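Local coordinates for glycerol dehydrogenase (Schizosaccharomyces pombe, PDB 1TA9), which probably catalyses the zinc- and NAD(+)-dependent oxidation of glycerol to dihydroxyacetone in glycerol assimilation, at residues T67-Y72 against N207-I213; T249-G253 against F306-L311; A338-L342 against L358-M362; Q344-D349 against M401-F405; A363-P368 against W430-F434. All blocks are in the same frame, centred on the assembly; numbering follows the deposited sequence.

Interaction 1 of 5, residues T67-Y72 against N207-I213; sequences TSPQKY and NPNLIFI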
# COMPACT_ATOMS: atom_id res chain seq x y z
N THR B 67 -3.19 33.86 -17.74
CA THR B 67 -2.56 35.17 -17.81
C THR B 67 -1.23 35.16 -17.07
O THR B 67 -1.07 34.46 -16.07
CB THR B 67 -3.51 36.24 -17.22
OG1 THR B 67 -2.99 37.55 -17.48
CG2 THR B 67 -3.69 36.04 -15.73
N SER B 68 -0.26 35.92 -17.56
CA SER B 68 1.05 35.92 -16.92
C SER B 68 1.95 37.09 -17.28
O SER B 68 1.69 37.82 -18.24
CB SER B 68 1.78 34.62 -17.29
OG SER B 68 3.16 34.66 -16.98
N PRO B 69 3.00 37.32 -16.48
CA PRO B 69 3.92 38.41 -16.80
C PRO B 69 4.71 37.82 -17.97
O PRO B 69 4.71 36.59 -18.15
CB PRO B 69 4.80 38.51 -15.55
CG PRO B 69 3.87 38.04 -14.45
CD PRO B 69 3.19 36.85 -15.09
N GLN B 70 5.36 38.65 -18.76
CA GLN B 70 6.14 38.13 -19.88
C GLN B 70 7.40 37.42 -19.42
O GLN B 70 7.83 36.43 -20.03
CB GLN B 70 6.52 39.26 -20.83
CG GLN B 70 5.33 39.92 -21.49
CD GLN B 70 5.74 41.03 -22.43
OE1 GLN B 70 6.16 42.10 -21.99
NE2 GLN B 70 5.63 40.77 -23.73
N LYS B 71 7.99 37.92 -18.34
CA LYS B 71 9.21 37.33 -17.80
C LYS B 71 9.27 37.42 -16.28
O LYS B 71 8.77 38.38 -15.69
CB LYS B 71 10.45 38.05 -18.36
CG LYS B 71 10.61 38.01 -19.87
CD LYS B 71 11.13 36.68 -20.37
CE LYS B 71 11.50 36.77 -21.84
NZ LYS B 71 11.87 35.46 -22.44
N TYR B 72 9.86 36.40 -15.66
CA TYR B 72 10.05 36.36 -14.22
C TYR B 72 11.52 35.98 -14.08
O TYR B 72 11.93 34.93 -14.56
CB TYR B 72 9.16 35.32 -13.55
CG TYR B 72 9.49 35.08 -12.10
CD1 TYR B 72 10.45 34.13 -11.72
CD2 TYR B 72 8.86 35.81 -11.09
CE1 TYR B 72 10.76 33.92 -10.38
CE2 TYR B 72 9.17 35.61 -9.75
CZ TYR B 72 10.12 34.66 -9.40
OH TYR B 72 10.42 34.47 -8.06
N ASN B 207 -0.78 41.88 -17.26
CA ASN B 207 0.07 41.71 -16.08
C ASN B 207 1.34 42.53 -16.24
O ASN B 207 1.67 42.94 -17.35
CB ASN B 207 0.50 40.25 -15.92
CG ASN B 207 -0.62 39.35 -15.45
OD1 ASN B 207 -1.58 39.11 -16.17
ND2 ASN B 207 -0.50 38.86 -14.22
N PRO B 208 2.06 42.79 -15.13
CA PRO B 208 3.30 43.56 -15.24
C PRO B 208 4.15 42.76 -16.23
O PRO B 208 4.02 41.54 -16.31
CB PRO B 208 3.86 43.50 -13.83
CG PRO B 208 2.62 43.48 -12.98
CD PRO B 208 1.73 42.51 -13.72
N ASN B 209 5.01 43.44 -16.97
CA ASN B 209 5.81 42.75 -17.97
C ASN B 209 6.94 41.89 -17.43
O ASN B 209 7.17 40.78 -17.92
CB ASN B 209 6.34 43.77 -18.97
CG ASN B 209 5.23 44.63 -19.56
OD1 ASN B 209 4.69 45.52 -18.89
ND2 ASN B 209 4.86 44.34 -20.80
N LEU B 210 7.64 42.39 -16.42
CA LEU B 210 8.74 41.64 -15.82
C LEU B 210 8.75 41.75 -14.31
O LEU B 210 8.58 42.84 -13.75
CB LEU B 210 10.08 42.17 -16.35
CG LEU B 210 11.36 41.74 -15.59
CD1 LEU B 210 11.65 40.27 -15.82
CD2 LEU B 210 12.54 42.59 -16.07
N ILE B 211 8.91 40.61 -13.64
CA ILE B 211 9.04 40.58 -12.19
C ILE B 211 10.52 40.22 -12.05
O ILE B 211 10.96 39.17 -12.52
CB ILE B 211 8.14 39.52 -11.53
CG1 ILE B 211 6.72 40.07 -11.31
CG2 ILE B 211 8.69 39.17 -10.15
CD1 ILE B 211 6.09 40.73 -12.51
N PHE B 212 11.28 41.11 -11.42
CA PHE B 212 12.73 40.98 -11.29
C PHE B 212 13.10 40.94 -9.81
O PHE B 212 12.88 41.90 -9.09
CB PHE B 212 13.35 42.19 -12.00
CG PHE B 212 14.84 42.13 -12.18
CD1 PHE B 212 15.49 40.92 -12.42
CD2 PHE B 212 15.59 43.30 -12.18
CE1 PHE B 212 16.87 40.89 -12.66
CE2 PHE B 212 16.96 43.28 -12.41
CZ PHE B 212 17.60 42.07 -12.65
N ILE B 213 13.66 39.81 -9.38
CA ILE B 213 14.01 39.63 -7.97
C ILE B 213 15.47 39.33 -7.71
O ILE B 213 16.02 38.38 -8.28
CB ILE B 213 13.19 38.47 -7.34
CG1 ILE B 213 11.70 38.70 -7.57
CG2 ILE B 213 13.50 38.36 -5.85
CD1 ILE B 213 10.84 37.54 -7.12
O HOH W 1 2.52 40.68 -19.13
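Gln70 OE1 is gripped by two donors, Asn209 ND2 at 2.9 Å along a nearly straight N-H line (171°) and Trp89 NE1, while Asn209 OD1 accepts from the backbone N of Ser172, which leaves that amide little freedom to flip. The oxygen lies in the amide plane of Asn209, yet the donor stands above the carbonyl plane of Gln70, because the amides are turned 66° apart. Beside this pair, Asn209 O takes Lys71 N at 3.0 Å, together with a weak bond from Gln70 N at 2.9 Å. One step on, Ile211 N donates to Lys71 O at 3.0 Å. Strands 71-75 and 210-214 thereby pair in parallel at one margin of the six-stranded parallel sheet, the Rossmann-like nucleotide-binding half of the iron-containing alcohol dehydrogenase fold. A second subunit carries the sheet onward in antiparallel fashion, and Lys71 NZ hydrogen-bonds Thr67 OG1 of that subunit. On the face turned to helix 289-307, the Tyr72 ring swings out with CG anti to the backbone N (chi1 170°) and comes obliquely upon its neighbours: CD2 lies 3.5 Å from Ile211 CG2, and CE2 lies 3.7 Å from Ile213 CD1. The phenol oxygen of Tyr72 has its polar partner in Gln74 OE1. Pro69 fills in behind, its CB 4.0 Å from Ile211 CD1. The other face brings Leu210 CD1 to 3.6 Å from Lys71 CB.

Interaction 2 of 5, residues T249-G253 against F306-L311; sequences TSFAG and FENGGL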
# COMPACT_ATOMS: atom_id res chain seq x y z
N THR B 249 -15.81 31.76 -12.08
CA THR B 249 -14.90 32.47 -12.98
C THR B 249 -13.58 32.73 -12.27
O THR B 249 -13.56 33.11 -11.10
CB THR B 249 -15.52 33.80 -13.43
OG1 THR B 249 -16.75 33.55 -14.10
CG2 THR B 249 -14.57 34.54 -14.36
N SER B 250 -12.47 32.53 -12.98
CA SER B 250 -11.15 32.74 -12.41
C SER B 250 -10.80 34.21 -12.34
O SER B 250 -11.50 35.06 -12.89
CB SER B 250 -10.09 32.04 -13.27
OG SER B 250 -9.87 32.77 -14.47
N PHE B 251 -9.70 34.52 -11.66
CA PHE B 251 -9.25 35.90 -11.55
C PHE B 251 -8.59 36.34 -12.86
O PHE B 251 -8.12 37.47 -12.97
CB PHE B 251 -8.30 36.07 -10.37
CG PHE B 251 -8.96 36.61 -9.13
CD1 PHE B 251 -10.12 36.02 -8.63
CD2 PHE B 251 -8.44 37.72 -8.48
CE1 PHE B 251 -10.75 36.54 -7.50
CE2 PHE B 251 -9.06 38.24 -7.35
CZ PHE B 251 -10.22 37.65 -6.86
N ALA B 252 -8.57 35.44 -13.83
CA ALA B 252 -8.00 35.73 -15.15
C ALA B 252 -9.16 36.13 -16.07
O ALA B 252 -8.95 36.57 -17.20
CB ALA B 252 -7.29 34.50 -15.71
N GLY B 253 -10.38 35.95 -15.57
CA GLY B 253 -11.56 36.34 -16.34
C GLY B 253 -12.33 35.27 -17.08
O GLY B 253 -13.27 35.58 -17.81
N PHE B 306 -2.75 31.92 -7.96
CA PHE B 306 -3.95 32.57 -7.47
C PHE B 306 -4.69 33.35 -8.57
O PHE B 306 -5.91 33.26 -8.68
CB PHE B 306 -3.62 33.49 -6.27
CG PHE B 306 -3.49 34.95 -6.62
CD1 PHE B 306 -4.61 35.73 -6.87
CD2 PHE B 306 -2.23 35.55 -6.66
CE1 PHE B 306 -4.49 37.09 -7.16
CE2 PHE B 306 -2.10 36.90 -6.96
CZ PHE B 306 -3.23 37.68 -7.21
N GLU B 307 -3.95 34.08 -9.40
CA GLU B 307 -4.60 34.86 -10.45
C GLU B 307 -5.26 34.00 -11.53
O GLU B 307 -6.31 34.37 -12.07
CB GLU B 307 -3.61 35.84 -11.09
CG GLU B 307 -4.27 36.85 -12.02
CD GLU B 307 -3.34 37.96 -12.48
OE1 GLU B 307 -3.82 38.88 -13.17
OE2 GLU B 307 -2.13 37.92 -12.16
N ASN B 308 -4.66 32.86 -11.84
CA ASN B 308 -5.22 31.97 -12.84
C ASN B 308 -6.24 31.04 -12.24
O ASN B 308 -6.97 30.34 -12.95
CB ASN B 308 -4.10 31.22 -13.54
CG ASN B 308 -3.35 32.11 -14.51
OD1 ASN B 308 -3.91 32.55 -15.51
ND2 ASN B 308 -2.09 32.40 -14.20
N GLY B 309 -6.28 31.03 -10.91
CA GLY B 309 -7.25 30.25 -10.19
C GLY B 309 -8.18 31.31 -9.64
O GLY B 309 -8.99 31.88 -10.38
N GLY B 310 -8.04 31.62 -8.35
CA GLY B 310 -8.88 32.66 -7.78
C GLY B 310 -8.78 32.76 -6.27
O GLY B 310 -8.23 31.87 -5.61
N LEU B 311 -9.30 33.85 -5.73
CA LEU B 311 -9.32 34.08 -4.30
C LEU B 311 -10.68 33.61 -3.81
O LEU B 311 -11.65 33.56 -4.58
CB LEU B 311 -9.13 35.56 -3.97
CG LEU B 311 -7.82 36.22 -4.42
CD1 LEU B 311 -7.79 37.67 -3.96
CD2 LEU B 311 -6.64 35.44 -3.83
O HOH W 2 -6.16 39.10 -14.02
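This is a buried meeting of a loop with the end of a helix: Phe251, at the tip of the loop that follows helix 223-245, packs against the chain as it leaves helix 289-307 through Gly309, Gly310 and Leu311. A single backbone hydrogen bond ties the two, Phe251 N to Gly309 O at 3.0 Å, with an N-H...O angle of 152°. The loop holds its own shape as a type I turn closed by Gly253 N to Ser250 O, and as an ST turn: with chi1 at 75°, Ser250 OG sits between the backbone N and the carbonyl carbon, from where it accepts Ala252 N at 3.0 Å, while it also bonds Gly254 O.

The Phe251 ring does most of the touching. Leu311 crosses it at about a right angle and lays CG over one face, 4.1 Å from the ring centroid of Phe251, a CH-pi contact; its CD1 is 3.7 Å from Phe251 CE2. Phe251 CD1 rests 3.7 Å from Gly310 CA, where a beta carbon would press on the ring. Phe251 CD2 comes to the edge of the Phe306 ring, 4.2 Å from Phe306 CE1. Leu188, a probable NAD(+)-binding position, touches both phenylalanines, and a bound potassium ion lies about 4 Å from the Phe306 side chain.

At the polar margin a water donates to Phe251 O, 2.8 Å away, and to Glu307 OE1, whose carboxylate also takes Ser187 OG and Asn207 ND2. Three neutral donors round one buried acid probably help its charge to be tolerated beside an otherwise greasy contact.

Interaction 3 of 5, residues A338-L342 against L358-M362; sequences AYGTL and LASFM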
# COMPACT_ATOMS: atom_id res chain seq x y z
N ALA B 338 -2.87 33.80 6.61
CA ALA B 338 -2.70 32.46 7.16
C ALA B 338 -3.86 32.14 8.10
O ALA B 338 -4.47 31.07 8.01
CB ALA B 338 -1.37 32.36 7.90
N TYR B 339 -4.18 33.07 9.00
CA TYR B 339 -5.29 32.84 9.92
C TYR B 339 -6.57 32.70 9.10
O TYR B 339 -7.40 31.82 9.37
CB TYR B 339 -5.44 34.00 10.91
CG TYR B 339 -6.35 33.67 12.08
CD1 TYR B 339 -5.85 33.10 13.24
CD2 TYR B 339 -7.73 33.88 11.99
CE1 TYR B 339 -6.69 32.74 14.30
CE2 TYR B 339 -8.58 33.52 13.04
CZ TYR B 339 -8.06 32.96 14.19
OH TYR B 339 -8.90 32.59 15.22
N GLY B 340 -6.73 33.56 8.10
CA GLY B 340 -7.91 33.52 7.25
C GLY B 340 -8.05 32.20 6.51
O GLY B 340 -9.16 31.76 6.22
N THR B 341 -6.92 31.57 6.20
CA THR B 341 -6.93 30.29 5.50
C THR B 341 -7.47 29.22 6.44
O THR B 341 -8.22 28.34 6.03
CB THR B 341 -5.51 29.92 5.01
OG1 THR B 341 -5.05 30.93 4.09
CG2 THR B 341 -5.52 28.57 4.28
N LEU B 342 -7.10 29.29 7.72
CA LEU B 342 -7.60 28.33 8.69
C LEU B 342 -9.10 28.53 8.85
O LEU B 342 -9.85 27.57 9.04
CB LEU B 342 -6.91 28.49 10.04
CG LEU B 342 -5.43 28.08 10.12
CD1 LEU B 342 -4.94 28.22 11.56
CD2 LEU B 342 -5.28 26.63 9.66
N LEU B 358 -2.62 21.47 8.84
CA LEU B 358 -2.29 22.78 8.29
C LEU B 358 -1.87 23.74 9.40
O LEU B 358 -0.88 24.46 9.27
CB LEU B 358 -3.48 23.36 7.52
CG LEU B 358 -3.27 24.71 6.81
CD1 LEU B 358 -2.11 24.60 5.82
CD2 LEU B 358 -4.55 25.10 6.08
N ALA B 359 -2.62 23.76 10.50
CA ALA B 359 -2.30 24.63 11.62
C ALA B 359 -0.91 24.32 12.19
O ALA B 359 -0.16 25.23 12.55
CB ALA B 359 -3.36 24.48 12.71
N SER B 360 -0.57 23.03 12.27
CA SER B 360 0.74 22.65 12.79
C SER B 360 1.85 23.15 11.87
O SER B 360 2.90 23.59 12.35
CB SER B 360 0.84 21.12 12.94
OG SER B 360 0.57 20.46 11.73
N PHE B 361 1.62 23.08 10.56
CA PHE B 361 2.59 23.55 9.59
C PHE B 361 2.80 25.06 9.77
O PHE B 361 3.93 25.54 9.77
CB PHE B 361 2.11 23.29 8.16
CG PHE B 361 3.13 23.65 7.10
CD1 PHE B 361 4.20 22.81 6.84
CD2 PHE B 361 3.03 24.85 6.40
CE1 PHE B 361 5.17 23.16 5.88
CE2 PHE B 361 3.99 25.21 5.45
CZ PHE B 361 5.06 24.36 5.19
N MET B 362 1.70 25.79 9.90
CA MET B 362 1.77 27.24 10.08
C MET B 362 2.53 27.56 11.37
O MET B 362 3.36 28.47 11.40
CB MET B 362 0.37 27.85 10.13
CG MET B 362 -0.36 27.84 8.80
SD MET B 362 -2.02 28.54 8.94
CE MET B 362 -2.57 28.50 7.20
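Helix segments 338-342 and 358-362 run antiparallel, their N-to-C directions 169° apart and their axes 10.8 Å from each other at closest approach. They belong to consecutive helices, 333-347 and 352-364, which form a helical hairpin in the all-helical C-terminal half of the iron-containing alcohol dehydrogenase fold; the first of them opens with the zinc ligand His333. No hydrogen bond crosses, so the gap is bridged by side chains alone. Met362 spans it, its chain straight beyond CG (chi2 178°), which carries SD and CE right up to the other helix. Leu342 runs the other way alongside it, CG lying 3.6 Å from Met362 SD. The CD2 branch of Leu342 goes further across, to 4.0 Å from Leu358 CD2 and 4.2 Å from Ala359 CB. With an alanine here, both branches would be gone, which would probably open a gap between the helices beside Leu358 and Ala359 and leave the Met362 thioether freer to turn. Leu358 CD2 also meets Thr341 CG2, at 4.0 Å, the two side chains crossing at about a right angle, while Thr341 OG1 is turned back to Val337 O in its own helix. Helix 223-245, which supplies zinc ligand Asp232, backs this layer through Leu234 on Met362 and Ser235 on Thr341. The thioether sits over Ala338, with Ala338 CB 4.0 Å from Met362 SD, and the methyl CE of Met362 ends 3.3 Å from Ala338 O.

Interaction 4 of 5, residues Q344-D349 against M401-F405; sequences QVVLED and MSKKF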
# COMPACT_ATOMS: atom_id res chain seq x y z
N GLN B 344 -11.08 29.52 6.50
CA GLN B 344 -11.71 28.92 5.32
C GLN B 344 -11.80 27.41 5.51
O GLN B 344 -12.75 26.78 5.06
CB GLN B 344 -10.95 29.22 4.02
CG GLN B 344 -11.63 28.56 2.81
CD GLN B 344 -11.17 29.09 1.46
OE1 GLN B 344 -10.82 30.26 1.33
NE2 GLN B 344 -11.20 28.22 0.45
N VAL B 345 -10.81 26.84 6.18
CA VAL B 345 -10.78 25.40 6.43
C VAL B 345 -11.97 25.01 7.31
O VAL B 345 -12.54 23.93 7.15
CB VAL B 345 -9.45 24.98 7.11
CG1 VAL B 345 -9.58 23.60 7.72
CG2 VAL B 345 -8.33 25.00 6.07
N VAL B 346 -12.33 25.89 8.23
CA VAL B 346 -13.46 25.64 9.10
C VAL B 346 -14.74 25.75 8.27
O VAL B 346 -15.65 24.92 8.40
CB VAL B 346 -13.50 26.65 10.28
CG1 VAL B 346 -14.76 26.45 11.11
CG2 VAL B 346 -12.26 26.45 11.15
N LEU B 347 -14.81 26.76 7.41
CA LEU B 347 -15.98 26.96 6.56
C LEU B 347 -16.13 25.82 5.55
O LEU B 347 -17.24 25.48 5.16
CB LEU B 347 -15.89 28.31 5.83
CG LEU B 347 -15.95 29.55 6.73
CD1 LEU B 347 -15.79 30.81 5.89
CD2 LEU B 347 -17.28 29.58 7.48
N GLU B 348 -15.00 25.24 5.13
CA GLU B 348 -15.05 24.13 4.19
C GLU B 348 -15.35 22.80 4.90
O GLU B 348 -15.52 21.77 4.26
CB GLU B 348 -13.74 24.02 3.41
CG GLU B 348 -13.59 25.07 2.31
CD GLU B 348 -12.45 24.74 1.37
OE1 GLU B 348 -12.32 23.55 0.99
OE2 GLU B 348 -11.68 25.65 1.01
N ASP B 349 -15.41 22.85 6.23
CA ASP B 349 -15.73 21.67 7.04
C ASP B 349 -14.72 20.52 6.95
O ASP B 349 -15.11 19.36 6.89
CB ASP B 349 -17.12 21.15 6.65
CG ASP B 349 -17.78 20.34 7.76
OD1 ASP B 349 -18.55 19.41 7.44
OD2 ASP B 349 -17.55 20.65 8.95
N MET B 401 -17.11 30.81 -3.83
CA MET B 401 -17.37 29.49 -3.26
C MET B 401 -18.83 29.09 -3.48
O MET B 401 -19.73 29.92 -3.37
CB MET B 401 -17.06 29.48 -1.75
CG MET B 401 -15.59 29.68 -1.43
SD MET B 401 -15.23 29.77 0.33
CE MET B 401 -15.37 28.05 0.82
N SER B 402 -19.05 27.82 -3.80
CA SER B 402 -20.41 27.34 -4.03
C SER B 402 -21.19 27.35 -2.71
O SER B 402 -22.40 27.57 -2.71
CB SER B 402 -20.39 25.94 -4.65
OG SER B 402 -19.74 25.00 -3.81
N LYS B 403 -20.50 27.12 -1.59
CA LYS B 403 -21.14 27.14 -0.28
C LYS B 403 -21.32 28.61 0.12
O LYS B 403 -20.40 29.40 -0.02
CB LYS B 403 -20.28 26.41 0.76
CG LYS B 403 -21.00 26.20 2.11
CD LYS B 403 -20.13 25.46 3.14
CE LYS B 403 -19.82 24.03 2.71
NZ LYS B 403 -18.99 23.31 3.73
N LYS B 404 -22.51 28.96 0.61
CA LYS B 404 -22.79 30.34 0.98
C LYS B 404 -22.84 30.54 2.49
O LYS B 404 -23.18 29.62 3.24
CB LYS B 404 -24.11 30.78 0.35
CG LYS B 404 -24.15 30.60 -1.17
CD LYS B 404 -22.99 31.34 -1.84
CE LYS B 404 -22.96 31.10 -3.35
NZ LYS B 404 -21.80 31.79 -3.97
N PHE B 405 -22.52 31.76 2.94
CA PHE B 405 -22.48 32.05 4.36
C PHE B 405 -23.13 33.36 4.80
O PHE B 405 -23.38 34.25 3.99
CB PHE B 405 -21.02 32.09 4.83
CG PHE B 405 -20.20 30.94 4.33
CD1 PHE B 405 -19.44 31.07 3.17
CD2 PHE B 405 -20.20 29.72 4.99
CE1 PHE B 405 -18.69 30.00 2.68
CE2 PHE B 405 -19.46 28.64 4.51
CZ PHE B 405 -18.70 28.78 3.35
O HOH W 3 -17.06 21.53 1.93
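A Schellman motif closes helix 333-347, and the loop 401-405 that precedes helix 407-428 lies against this helix end through Lys403, Phe405 and Met401. Asp349 takes the positive phi (64°) that stops the helix, with its N bonded back to Val346 O. Lys403 reaches across to the last turn: its NZ donates to Leu347 O at 3.1 Å, lying in the carbonyl plane. The chain of Lys403 runs extended as far as CD, which lies 3.5 Å from Leu347 O, and the bend at chi3 (-65°) then directs CE and NZ. One water bridges further, donating to Glu348 O at 2.8 Å and accepting from Lys403 NZ at 3.2 Å, and the same ammonium makes a salt bridge to Glu289 of a third subunit. A leucine in place of Lys403 would probably leave Leu347 O without this donor and the Glu289 carboxylate of that subunit without its countercharge. Beside the lysine, Leu347 holds CD1 over one face of the Phe405 ring, while its CD2 is 3.8 Å from Phe405 CE2 and its CB equally far from CZ, so the leucine spreads over one face, CD1 near its centre. Met401, bent at chi3, turns its methyl CE in to 3.8 Å from Glu348 CG. There it adjoins a bond within the helix, Gln344 NE2 to Glu348 OE2 at 2.7 Å, nearly straight at 168°; Gln344 OE1 meanwhile accepts from Ala314 N, so the amide is held at both ends. The lysine ammonium probably suits the partly negative end of helix 333-347, a Schellman C-terminus set at a subunit interface.

Interaction 5 of 5, residues A363-P368 against W430-F434; sequences AKCHLP and WTERF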
# COMPACT_ATOMS: atom_id res chain seq x y z
N ALA B 363 2.25 26.80 12.42
CA ALA B 363 2.92 27.01 13.70
C ALA B 363 4.43 26.80 13.56
O ALA B 363 5.22 27.56 14.12
CB ALA B 363 2.36 26.07 14.75
N LYS B 364 4.84 25.77 12.82
CA LYS B 364 6.26 25.50 12.64
C LYS B 364 6.95 26.63 11.89
O LYS B 364 8.15 26.88 12.08
CB LYS B 364 6.47 24.18 11.89
CG LYS B 364 5.88 22.97 12.62
CD LYS B 364 6.08 21.68 11.83
CE LYS B 364 5.45 20.51 12.57
NZ LYS B 364 5.65 19.22 11.84
N CYS B 365 6.20 27.32 11.03
CA CYS B 365 6.72 28.43 10.25
C CYS B 365 6.67 29.74 11.02
O CYS B 365 7.08 30.78 10.51
CB CYS B 365 5.93 28.58 8.95
SG CYS B 365 6.16 27.24 7.76
N HIS B 366 6.15 29.69 12.24
CA HIS B 366 6.04 30.85 13.11
C HIS B 366 4.94 31.83 12.68
O HIS B 366 5.09 33.05 12.81
CB HIS B 366 7.37 31.60 13.21
CG HIS B 366 7.53 32.40 14.46
ND1 HIS B 366 7.78 31.82 15.69
CD2 HIS B 366 7.46 33.73 14.69
CE1 HIS B 366 7.86 32.76 16.62
NE2 HIS B 366 7.68 33.93 16.03
N LEU B 367 3.85 31.29 12.16
CA LEU B 367 2.70 32.10 11.76
C LEU B 367 1.69 32.02 12.89
O LEU B 367 1.56 30.98 13.54
CB LEU B 367 2.08 31.54 10.47
CG LEU B 367 2.84 31.85 9.17
CD1 LEU B 367 2.39 30.91 8.06
CD2 LEU B 367 2.60 33.30 8.79
N PRO B 368 0.97 33.12 13.16
CA PRO B 368 -0.03 33.11 14.23
C PRO B 368 -1.25 32.27 13.88
O PRO B 368 -1.79 32.38 12.78
CB PRO B 368 -0.37 34.59 14.38
CG PRO B 368 -0.24 35.10 12.98
CD PRO B 368 1.04 34.44 12.51
N TRP B 430 3.00 22.12 22.19
CA TRP B 430 3.70 23.13 21.39
C TRP B 430 3.81 24.44 22.18
O TRP B 430 2.81 25.04 22.55
CB TRP B 430 2.94 23.37 20.08
CG TRP B 430 3.62 24.31 19.13
CD1 TRP B 430 3.32 25.63 18.93
CD2 TRP B 430 4.69 24.00 18.24
NE1 TRP B 430 4.14 26.16 17.97
CE2 TRP B 430 5.00 25.18 17.53
CE3 TRP B 430 5.43 22.84 17.97
CZ2 TRP B 430 6.01 25.24 16.56
CZ3 TRP B 430 6.45 22.90 17.01
CH2 TRP B 430 6.72 24.09 16.32
N THR B 431 5.05 24.87 22.42
CA THR B 431 5.29 26.08 23.20
C THR B 431 5.63 27.34 22.40
O THR B 431 5.54 28.45 22.92
CB THR B 431 6.42 25.86 24.23
OG1 THR B 431 7.61 25.46 23.54
CG2 THR B 431 6.03 24.76 25.22
N GLU B 432 6.02 27.17 21.14
CA GLU B 432 6.38 28.31 20.30
C GLU B 432 5.14 29.19 20.05
O GLU B 432 4.04 28.68 19.86
CB GLU B 432 6.98 27.81 18.98
CG GLU B 432 7.51 28.89 18.04
CD GLU B 432 8.29 28.31 16.86
OE1 GLU B 432 8.60 29.07 15.91
OE2 GLU B 432 8.61 27.10 16.89
N ARG B 433 5.33 30.51 20.05
CA ARG B 433 4.23 31.44 19.84
C ARG B 433 4.67 32.66 19.04
O ARG B 433 5.78 33.15 19.22
CB ARG B 433 3.67 31.92 21.18
CG ARG B 433 3.07 30.84 22.06
CD ARG B 433 1.65 30.49 21.64
NE ARG B 433 1.01 29.61 22.61
CZ ARG B 433 1.30 28.32 22.77
NH1 ARG B 433 2.22 27.75 22.02
NH2 ARG B 433 0.67 27.61 23.70
N PHE B 434 3.79 33.14 18.17
CA PHE B 434 4.08 34.34 17.38
C PHE B 434 3.73 35.50 18.30
O PHE B 434 2.65 35.51 18.92
CB PHE B 434 3.18 34.39 16.15
CG PHE B 434 3.22 35.71 15.42
CD1 PHE B 434 4.17 35.95 14.43
CD2 PHE B 434 2.29 36.71 15.72
CE1 PHE B 434 4.19 37.17 13.74
CE2 PHE B 434 2.31 37.93 15.03
CZ PHE B 434 3.26 38.16 14.05
O HOH W 4 4.58 28.78 16.57
O HOH W 5 9.29 25.77 14.30
O HOH W 6 7.46 35.70 17.87
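His366 ends helix 352-364 in a Schellman motif, in the helical half of the fold, and sends its ring across to the loop 430-434 that follows helix 407-428. Its CB already lies 3.9 Å from Glu432 OE1. With CG roughly anti to the backbone N (chi1 -155°), the ring turns ND1 onto that same oxygen, a His-carboxylate hydrogen bond of 2.9 Å and 162° that uses the anti lone pair of Glu432 OE1. Beyond it, CE1 of His366 comes to 3.4 Å from Arg433 O, NE2 meets a water in the ring plane, and CD2 stands 4.0 Å from Phe434 CD1. The ring of His444 meets this imidazole edge-to-face. Nearer the helix, Trp430 lays one face of its indole against Ala363 CB, 3.9 Å from Trp430 CE2, with Glu432 N over the opposite face; a water links Trp430 NE1 to Ala363 O. Glu432 OE2 is tied through another water to Lys364 O. Pro368 runs alongside Phe434, its CD over the ring face, 4.0 Å from the Phe434 centroid.

Interactions 1, 2 and 3 are buried, whereas interactions 4 and 5 are only partly so. Interaction 1 belongs to the parallel sheet, and it is joined directly to interaction 2: Thr67 N meets Asn308 OD1, and Asn207 ND2 meets Glu307 OE2. The other three lie in the helical half. Helix 333-347 serves interactions 3 and 4, which touch through Leu358 and Val345, and helix 352-364 serves interactions 3 and 5, whose centres are about 10 Å apart. Interaction 3 has no hydrogen bond across it and is carried by apolar side chains. In interaction 4 a loop lysine reaches a carbonyl at a Schellman helix end; in interaction 5 the histidine of such an end reaches out to a loop glutamate.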